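Local coordinates for thiamin pyrophosphokinase (Saccharomyces cerevisiae, PDB 1IG0), which transfers a pyrophosphate group from ATP to thiamine, making thiamine diphosphate and AMP as a homodimer, at residues B[46-51]-B[73-78]. Sequence-based numbering, arbitrary orientation.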
ATOM      1  N   GLN B  46      -5.237  12.648  -4.972  1.00 26.34           N
ATOM      2  CA  GLN B  46      -3.800  12.401  -5.007  1.00 27.68           C
ATOM      3  C   GLN B  46      -3.302  13.002  -6.315  1.00 28.22           C
ATOM      4  O   GLN B  46      -4.036  13.043  -7.302  1.00 26.95           O
ATOM      5  CB  GLN B  46      -3.491  10.898  -4.968  1.00 28.14           C
ATOM      6  CG  GLN B  46      -2.000  10.577  -5.046  1.00 30.60           C
ATOM      7  CD  GLN B  46      -1.692   9.102  -4.843  1.00 31.57           C
ATOM      8  OE1 GLN B  46      -0.552   8.671  -5.007  1.00 33.00           O
ATOM      9  NE2 GLN B  46      -2.708   8.325  -4.483  1.00 31.20           N
ATOM     10  N   LYS B  47      -2.065  13.481  -6.320  1.00 29.25           N
ATOM     11  CA  LYS B  47      -1.503  14.075  -7.523  1.00 30.85           C
ATOM     12  C   LYS B  47      -1.589  13.099  -8.689  1.00 31.24           C
ATOM     13  O   LYS B  47      -1.204  11.936  -8.566  1.00 31.26           O
ATOM     14  CB  LYS B  47      -0.044  14.473  -7.285  1.00 32.17           C
ATOM     15  CG  LYS B  47       0.609  15.187  -8.462  1.00 34.35           C
ATOM     16  CD  LYS B  47       2.060  15.537  -8.154  1.00 36.29           C
ATOM     17  CE  LYS B  47       2.720  16.265  -9.316  1.00 36.88           C
ATOM     18  NZ  LYS B  47       2.052  17.562  -9.611  1.00 38.69           N
ATOM     19  N   ILE B  48      -2.103  13.574  -9.819  1.00 31.23           N
ATOM     20  CA  ILE B  48      -2.226  12.743 -11.011  1.00 31.84           C
ATOM     21  C   ILE B  48      -0.875  12.725 -11.720  1.00 33.50           C
ATOM     22  O   ILE B  48      -0.259  13.773 -11.919  1.00 33.78           O
ATOM     23  CB  ILE B  48      -3.304  13.300 -11.963  1.00 30.57           C
ATOM     24  CG1 ILE B  48      -4.656  13.348 -11.241  1.00 29.66           C
ATOM     25  CG2 ILE B  48      -3.400  12.433 -13.210  1.00 29.64           C
ATOM     26  CD1 ILE B  48      -5.771  13.975 -12.055  1.00 29.57           C
ATOM     27  N   ASP B  49      -0.412  11.536 -12.095  1.00 34.68           N
ATOM     28  CA  ASP B  49       0.878  11.403 -12.765  1.00 36.43           C
ATOM     29  C   ASP B  49       0.806  10.577 -14.044  1.00 36.96           C
ATOM     30  O   ASP B  49       1.789  10.469 -14.779  1.00 37.90           O
ATOM     31  CB  ASP B  49       1.896  10.770 -11.814  1.00 37.17           C
ATOM     32  CG  ASP B  49       1.441   9.425 -11.284  1.00 38.52           C
ATOM     33  OD1 ASP B  49       1.081   8.554 -12.104  1.00 38.83           O
ATOM     34  OD2 ASP B  49       1.449   9.239 -10.047  1.00 38.98           O
ATOM     35  N   ILE B  50      -0.356   9.992 -14.306  1.00 37.17           N
ATOM     36  CA  ILE B  50      -0.555   9.172 -15.494  1.00 36.87           C
ATOM     37  C   ILE B  50      -0.221   9.947 -16.769  1.00 36.79           C
ATOM     38  O   ILE B  50      -0.470  11.149 -16.858  1.00 36.56           O
ATOM     39  CB  ILE B  50      -2.020   8.685 -15.582  1.00 37.07           C
ATOM     40  CG1 ILE B  50      -2.181   7.697 -16.739  1.00 37.56           C
ATOM     41  CG2 ILE B  50      -2.951   9.876 -15.781  1.00 37.17           C
ATOM     42  CD1 ILE B  50      -3.585   7.123 -16.870  1.00 37.72           C
ATOM     43  N   PRO B  51       0.370   9.270 -17.768  1.00 36.60           N
ATOM     44  CA  PRO B  51       0.717   9.934 -19.026  1.00 36.85           C
ATOM     45  C   PRO B  51      -0.533  10.511 -19.685  1.00 37.26           C
ATOM     46  O   PRO B  51      -1.609   9.917 -19.615  1.00 37.14           O
ATOM     47  CB  PRO B  51       1.339   8.808 -19.844  1.00 36.08           C
ATOM     48  CG  PRO B  51       2.016   7.988 -18.793  1.00 36.51           C
ATOM     49  CD  PRO B  51       0.963   7.924 -17.709  1.00 36.32           C
ATOM     50  N   ASN B  73      -9.042  19.544  -7.419  1.00 27.30           N
ATOM     51  CA  ASN B  73      -7.846  20.378  -7.487  1.00 28.10           C
ATOM     52  C   ASN B  73      -6.807  19.643  -8.324  1.00 28.21           C
ATOM     53  O   ASN B  73      -6.158  20.227  -9.191  1.00 27.70           O
ATOM     54  CB  ASN B  73      -7.265  20.635  -6.091  1.00 29.15           C
ATOM     55  CG  ASN B  73      -8.220  21.379  -5.181  1.00 29.92           C
ATOM     56  OD1 ASN B  73      -8.858  22.348  -5.592  1.00 31.28           O
ATOM     57  ND2 ASN B  73      -8.310  20.939  -3.931  1.00 31.21           N
ATOM     58  N   ARG B  74      -6.666  18.349  -8.050  1.00 27.96           N
ATOM     59  CA  ARG B  74      -5.716  17.498  -8.753  1.00 27.97           C
ATOM     60  C   ARG B  74      -5.938  17.532 -10.262  1.00 27.58           C
ATOM     61  O   ARG B  74      -4.993  17.684 -11.034  1.00 27.84           O
ATOM     62  CB  ARG B  74      -5.841  16.057  -8.250  1.00 28.72           C
ATOM     63  CG  ARG B  74      -5.690  15.904  -6.743  1.00 30.21           C
ATOM     64  CD  ARG B  74      -4.311  16.336  -6.266  1.00 30.41           C
ATOM     65  NE  ARG B  74      -4.141  16.121  -4.832  1.00 31.89           N
ATOM     66  CZ  ARG B  74      -3.016  16.363  -4.168  1.00 32.84           C
ATOM     67  NH1 ARG B  74      -1.953  16.831  -4.809  1.00 33.16           N
ATOM     68  NH2 ARG B  74      -2.950  16.132  -2.864  1.00 32.79           N
ATOM     69  N   LEU B  75      -7.193  17.384 -10.676  1.00 26.63           N
ATOM     70  CA  LEU B  75      -7.534  17.398 -12.095  1.00 26.49           C
ATOM     71  C   LEU B  75      -7.275  18.781 -12.678  1.00 26.99           C
ATOM     72  O   LEU B  75      -6.689  18.919 -13.753  1.00 27.25           O
ATOM     73  CB  LEU B  75      -9.008  17.030 -12.286  1.00 24.75           C
ATOM     74  CG  LEU B  75      -9.523  17.004 -13.728  1.00 24.31           C
ATOM     75  CD1 LEU B  75      -8.772  15.942 -14.523  1.00 24.26           C
ATOM     76  CD2 LEU B  75     -11.021  16.725 -13.735  1.00 23.57           C
ATOM     77  N   TYR B  76      -7.720  19.803 -11.954  1.00 28.21           N
ATOM     78  CA  TYR B  76      -7.550  21.189 -12.372  1.00 29.83           C
ATOM     79  C   TYR B  76      -6.084  21.494 -12.676  1.00 30.55           C
ATOM     80  O   TYR B  76      -5.760  22.042 -13.730  1.00 30.46           O
ATOM     81  CB  TYR B  76      -8.049  22.126 -11.269  1.00 30.73           C
ATOM     82  CG  TYR B  76      -8.010  23.594 -11.633  1.00 32.17           C
ATOM     83  CD1 TYR B  76      -8.971  24.152 -12.478  1.00 32.90           C
ATOM     84  CD2 TYR B  76      -7.011  24.429 -11.131  1.00 32.49           C
ATOM     85  CE1 TYR B  76      -8.940  25.505 -12.809  1.00 32.93           C
ATOM     86  CE2 TYR B  76      -6.970  25.780 -11.457  1.00 32.94           C
ATOM     87  CZ  TYR B  76      -7.937  26.311 -12.295  1.00 32.92           C
ATOM     88  OH  TYR B  76      -7.897  27.647 -12.615  1.00 33.39           O
ATOM     89  N   ASP B  77      -5.202  21.139 -11.746  1.00 31.46           N
ATOM     90  CA  ASP B  77      -3.773  21.382 -11.920  1.00 33.09           C
ATOM     91  C   ASP B  77      -3.161  20.460 -12.968  1.00 33.89           C
ATOM     92  O   ASP B  77      -2.311  20.877 -13.755  1.00 33.94           O
ATOM     93  CB  ASP B  77      -3.029  21.202 -10.594  1.00 33.49           C
ATOM     94  CG  ASP B  77      -3.474  22.191  -9.534  1.00 34.54           C
ATOM     95  OD1 ASP B  77      -3.748  23.359  -9.886  1.00 35.34           O
ATOM     96  OD2 ASP B  77      -3.534  21.806  -8.348  1.00 35.51           O
ATOM     97  N   TYR B  78      -3.589  19.202 -12.973  1.00 34.62           N
ATOM     98  CA  TYR B  78      -3.076  18.230 -13.929  1.00 35.49           C
ATOM     99  C   TYR B  78      -3.123  18.801 -15.341  1.00 37.10           C
ATOM    100  O   TYR B  78      -2.235  18.548 -16.155  1.00 37.12           O
ATOM    101  CB  TYR B  78      -3.898  16.941 -13.870  1.00 34.21           C
ATOM    102  CG  TYR B  78      -3.470  15.887 -14.869  1.00 33.29           C
ATOM    103  CD1 TYR B  78      -2.189  15.337 -14.827  1.00 33.40           C
ATOM    104  CD2 TYR B  78      -4.348  15.434 -15.855  1.00 33.29           C
ATOM    105  CE1 TYR B  78      -1.792  14.361 -15.741  1.00 33.38           C
ATOM    106  CE2 TYR B  78      -3.961  14.457 -16.774  1.00 33.19           C
ATOM    107  CZ  TYR B  78      -2.682  13.926 -16.710  1.00 33.31           C
ATOM    108  OH  TYR B  78      -2.298  12.961 -17.614  1.00 33.59           O
TER
HETATM  109  O   HOH W   1      -2.665  16.639 -10.165  1.00 25.37           O
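Loop-on-helix packing joins 46-51, in the loop from strand 38-43 to helix 52-61, to one flank of helix 71-78, where I48 lies against Y78. I48 CG2 sits over one face of the phenol ring, 3.6 Å from its centroid and 15° off the normal, a CH-pi contact. The other branch carries CD1 on to the helix backbone, 3.9 Å from L75 CA. Y78 CG is anti to the backbone N (chi1 178°), which sends the ring along the loop until OH donates to I50 O at 2.7 Å, approaching from above the carbonyl plane with a C=O...O angle of 145°. A phenylalanine here would probably keep the I48 contact but leave I50 O without this donor. One turn earlier, the folded R74 chain lays its guanidinium face over K47 N, 3.7 Å from CZ, while NE hydrogen-bonds to N45 OD1, just before the segment. A water accepts from I48 N (3.1 Å) and donates to R74 O (2.7 Å), bridging the two backbones. F55 of helix 52-61 meets the Y78 ring edge-to-face. The contact ties together the loop and the helix that follow two adjacent parallel strands, 38-43 and 64-68, in the alpha-beta-alpha catalytic domain.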